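Local atomic coordinates of ABC transporter sugar binding protein (Xanthomonas axonopodis pv. citri, PDB entry 3UOR), a protein that probably binds maltose or related sugars in the periplasm as the solute-binding component of an ABC transporter. Residues W377-Q382 and D410-K415. Residues are numbered along the deposited sequence; the frame is centred on the assembly and turned at random.
Sequences WERIVQ and DEILAK
Ile412 packs against Arg379 and Ile380 where two helices near the C-terminus come together. Helix 377-394 runs out, and helix 398-412 returns beside its start. The backbones come nearest at Ile380 and Ile412, with 7.3 Å between their CA atoms. Ile412 points at the first helix and sits between the side chains of Arg379 and Ile380. Its CG2 lies under the centre of one face of the Arg379 guanidinium, 3.8 Å from NH1. The arginine chain bends at chi3 (77°), which lays the flat group over the methyl. The Arg379 and Ile412 side chains lie alongside each other, pointing opposite ways. The same CG2 also meets Ile380 CG1 at 4.1 Å. Ile380 is extended at chi2 (164°), which carries CD1 to Leu413 CD2, 4.0 Å away. The Ile380 and Leu413 side chains meet nearly perpendicular to one another. No hydrogen bond joins the segments, so side-chain packing makes the contact. Ile380 and Leu413 are buried, whereas Arg379 is exposed and roofs the outer side. Leu413 breaks the helix and is the N-cap residue of helix 414-422. Glu376 also touches Ile412 and Leu413. The arrangement is typical of a helical hairpin, two helices of roughly opposite direction joined by a short turn.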
ATOM      1  N   TRP A 377      -6.034  13.299   1.772  1.00 30.37           N
ATOM      2  CA  TRP A 377      -5.487  12.181   2.546  1.00 30.47           C
ATOM      3  C   TRP A 377      -3.951  12.176   2.653  1.00 34.77           C
ATOM      4  O   TRP A 377      -3.409  11.942   3.719  1.00 31.76           O
ATOM      5  CB  TRP A 377      -5.988  10.806   2.046  1.00 27.67           C
ATOM      6  CG  TRP A 377      -5.472   9.741   2.936  1.00 25.48           C
ATOM      7  CD1 TRP A 377      -4.497   8.821   2.649  1.00 23.41           C
ATOM      8  CD2 TRP A 377      -5.823   9.544   4.310  1.00 24.02           C
ATOM      9  NE1 TRP A 377      -4.265   8.035   3.754  1.00 23.34           N
ATOM     10  CE2 TRP A 377      -5.056   8.475   4.788  1.00 23.55           C
ATOM     11  CE3 TRP A 377      -6.739  10.155   5.171  1.00 24.50           C
ATOM     12  CZ2 TRP A 377      -5.176   8.001   6.093  1.00 28.32           C
ATOM     13  CZ3 TRP A 377      -6.856   9.696   6.444  1.00 25.87           C
ATOM     14  CH2 TRP A 377      -6.081   8.623   6.907  1.00 33.22           C
ATOM     15  N   GLU A 378      -3.242  12.426   1.567  1.00 31.81           N
ATOM     16  CA  GLU A 378      -1.785  12.409   1.659  1.00 40.01           C
ATOM     17  C   GLU A 378      -1.244  13.466   2.620  1.00 37.75           C
ATOM     18  O   GLU A 378      -0.341  13.179   3.393  1.00 41.37           O
ATOM     19  CB  GLU A 378      -1.134  12.562   0.290  1.00 46.69           C
ATOM     20  CG  GLU A 378      -1.076  11.248  -0.477  1.00 71.73           C
ATOM     21  CD  GLU A 378      -0.157  11.314  -1.691  1.00 89.51           C
ATOM     22  OE1 GLU A 378      -0.459  12.073  -2.641  1.00 85.03           O
ATOM     23  OE2 GLU A 378       0.872  10.600  -1.691  1.00 99.45           O
ATOM     24  N   ARG A 379      -1.793  14.677   2.580  1.00 29.55           N
ATOM     25  CA  ARG A 379      -1.414  15.711   3.540  1.00 33.76           C
ATOM     26  C   ARG A 379      -1.688  15.227   4.967  1.00 33.37           C
ATOM     27  O   ARG A 379      -0.868  15.367   5.860  1.00 37.70           O
ATOM     28  CB  ARG A 379      -2.197  16.999   3.282  1.00 33.28           C
ATOM     29  CG  ARG A 379      -1.776  17.742   2.017  1.00 49.58           C
ATOM     30  CD  ARG A 379      -2.841  18.751   1.570  1.00 55.83           C
ATOM     31  NE  ARG A 379      -2.826  19.976   2.371  1.00 66.75           N
ATOM     32  CZ  ARG A 379      -3.846  20.832   2.440  1.00 69.75           C
ATOM     33  NH1 ARG A 379      -4.963  20.574   1.762  1.00 63.92           N
ATOM     34  NH2 ARG A 379      -3.752  21.938   3.190  1.00 68.23           N
ATOM     35  N   ILE A 380      -2.851  14.635   5.167  1.00 30.35           N
ATOM     36  CA  ILE A 380      -3.221  14.155   6.481  1.00 31.71           C
ATOM     37  C   ILE A 380      -2.212  13.158   7.065  1.00 32.01           C
ATOM     38  O   ILE A 380      -1.788  13.314   8.215  1.00 34.30           O
ATOM     39  CB  ILE A 380      -4.658  13.604   6.465  1.00 28.17           C
ATOM     40  CG1 ILE A 380      -5.627  14.776   6.292  1.00 29.88           C
ATOM     41  CG2 ILE A 380      -4.950  12.817   7.736  1.00 27.13           C
ATOM     42  CD1 ILE A 380      -7.044  14.371   5.870  1.00 24.85           C
ATOM     43  N   VAL A 381      -1.789  12.156   6.293  1.00 33.77           N
ATOM     44  CA  VAL A 381      -0.861  11.184   6.864  1.00 34.13           C
ATOM     45  C   VAL A 381       0.508  11.765   7.079  1.00 32.56           C
ATOM     46  O   VAL A 381       1.213  11.301   7.960  1.00 36.36           O
ATOM     47  CB  VAL A 381      -0.730   9.825   6.106  1.00 33.67           C
ATOM     48  CG1 VAL A 381      -2.009   9.060   6.161  1.00 36.01           C
ATOM     49  CG2 VAL A 381      -0.264  10.025   4.702  1.00 26.35           C
ATOM     50  N   GLN A 382       0.898  12.760   6.282  1.00 33.38           N
ATOM     51  CA  GLN A 382       2.129  13.480   6.576  1.00 30.32           C
ATOM     52  C   GLN A 382       2.063  14.162   7.945  1.00 38.50           C
ATOM     53  O   GLN A 382       3.023  14.105   8.696  1.00 41.89           O
ATOM     54  CB  GLN A 382       2.493  14.494   5.483  1.00 41.37           C
ATOM     55  CG  GLN A 382       2.987  13.856   4.165  1.00 49.04           C
ATOM     56  CD  GLN A 382       3.974  12.694   4.377  1.00 60.37           C
ATOM     57  OE1 GLN A 382       4.795  12.711   5.300  1.00 70.37           O
ATOM     58  NE2 GLN A 382       3.894  11.686   3.512  1.00 55.68           N
ATOM     59  N   ASP A 410      -8.262  19.124  10.920  1.00 27.45           N
ATOM     60  CA  ASP A 410      -9.420  19.997  10.773  1.00 28.79           C
ATOM     61  C   ASP A 410      -9.140  21.225   9.903  1.00 34.90           C
ATOM     62  O   ASP A 410     -10.021  21.651   9.148  1.00 35.71           O
ATOM     63  CB  ASP A 410      -9.957  20.400  12.154  1.00 30.81           C
ATOM     64  CG  ASP A 410     -10.619  19.230  12.873  1.00 34.96           C
ATOM     65  OD1 ASP A 410     -10.750  18.169  12.248  1.00 34.88           O
ATOM     66  OD2 ASP A 410     -11.027  19.366  14.040  1.00 40.11           O
ATOM     67  N   GLU A 411      -7.931  21.788   9.997  1.00 28.30           N
ATOM     68  CA  GLU A 411      -7.531  22.870   9.084  1.00 27.31           C
ATOM     69  C   GLU A 411      -7.385  22.368   7.659  1.00 30.06           C
ATOM     70  O   GLU A 411      -7.912  22.971   6.709  1.00 26.88           O
ATOM     71  CB  GLU A 411      -6.226  23.535   9.552  1.00 29.54           C
ATOM     72  CG  GLU A 411      -6.348  24.050  10.952  1.00 34.96           C
ATOM     73  CD  GLU A 411      -5.047  24.599  11.502  1.00 44.10           C
ATOM     74  OE1 GLU A 411      -3.985  24.311  10.899  1.00 38.46           O
ATOM     75  OE2 GLU A 411      -5.105  25.308  12.543  1.00 46.51           O
ATOM     76  N   ILE A 412      -6.677  21.256   7.492  1.00 28.81           N
ATOM     77  CA  ILE A 412      -6.532  20.666   6.154  1.00 31.70           C
ATOM     78  C   ILE A 412      -7.901  20.428   5.488  1.00 27.51           C
ATOM     79  O   ILE A 412      -8.092  20.693   4.291  1.00 30.17           O
ATOM     80  CB  ILE A 412      -5.699  19.368   6.220  1.00 36.39           C
ATOM     81  CG1 ILE A 412      -4.243  19.708   6.561  1.00 37.62           C
ATOM     82  CG2 ILE A 412      -5.797  18.608   4.915  1.00 26.38           C
ATOM     83  CD1 ILE A 412      -3.428  18.547   7.018  1.00 37.91           C
ATOM     84  N   LEU A 413      -8.872  19.986   6.278  1.00 27.10           N
ATOM     85  CA  LEU A 413     -10.193  19.643   5.744  1.00 31.62           C
ATOM     86  C   LEU A 413     -11.131  20.840   5.666  1.00 36.53           C
ATOM     87  O   LEU A 413     -12.305  20.682   5.339  1.00 32.64           O
ATOM     88  CB  LEU A 413     -10.839  18.541   6.598  1.00 28.88           C
ATOM     89  CG  LEU A 413     -10.136  17.172   6.560  1.00 36.15           C
ATOM     90  CD1 LEU A 413     -10.693  16.217   7.611  1.00 31.72           C
ATOM     91  CD2 LEU A 413     -10.261  16.567   5.174  1.00 29.19           C
ATOM     92  N   ALA A 414     -10.628  22.037   5.962  1.00 28.12           N
ATOM     93  CA  ALA A 414     -11.507  23.194   6.057  1.00 25.86           C
ATOM     94  C   ALA A 414     -12.251  23.484   4.769  1.00 30.35           C
ATOM     95  O   ALA A 414     -13.416  23.848   4.812  1.00 28.43           O
ATOM     96  CB  ALA A 414     -10.728  24.452   6.499  1.00 26.13           C
ATOM     97  N   LYS A 415     -11.578  23.395   3.624  1.00 31.85           N
ATOM     98  CA  LYS A 415     -12.255  23.714   2.361  1.00 32.89           C
ATOM     99  C   LYS A 415     -13.340  22.665   2.065  1.00 35.66           C
ATOM    100  O   LYS A 415     -14.482  22.997   1.739  1.00 32.68           O
ATOM    101  CB  LYS A 415     -11.257  23.761   1.219  1.00 32.76           C
ATOM    102  CG  LYS A 415     -11.881  24.057  -0.126  1.00 34.80           C
ATOM    103  CD  LYS A 415     -10.792  24.075  -1.188  1.00 47.88           C
ATOM    104  CE  LYS A 415     -11.341  24.447  -2.549  1.00 71.05           C
ATOM    105  NZ  LYS A 415     -10.240  24.652  -3.548  1.00 83.92           N
TER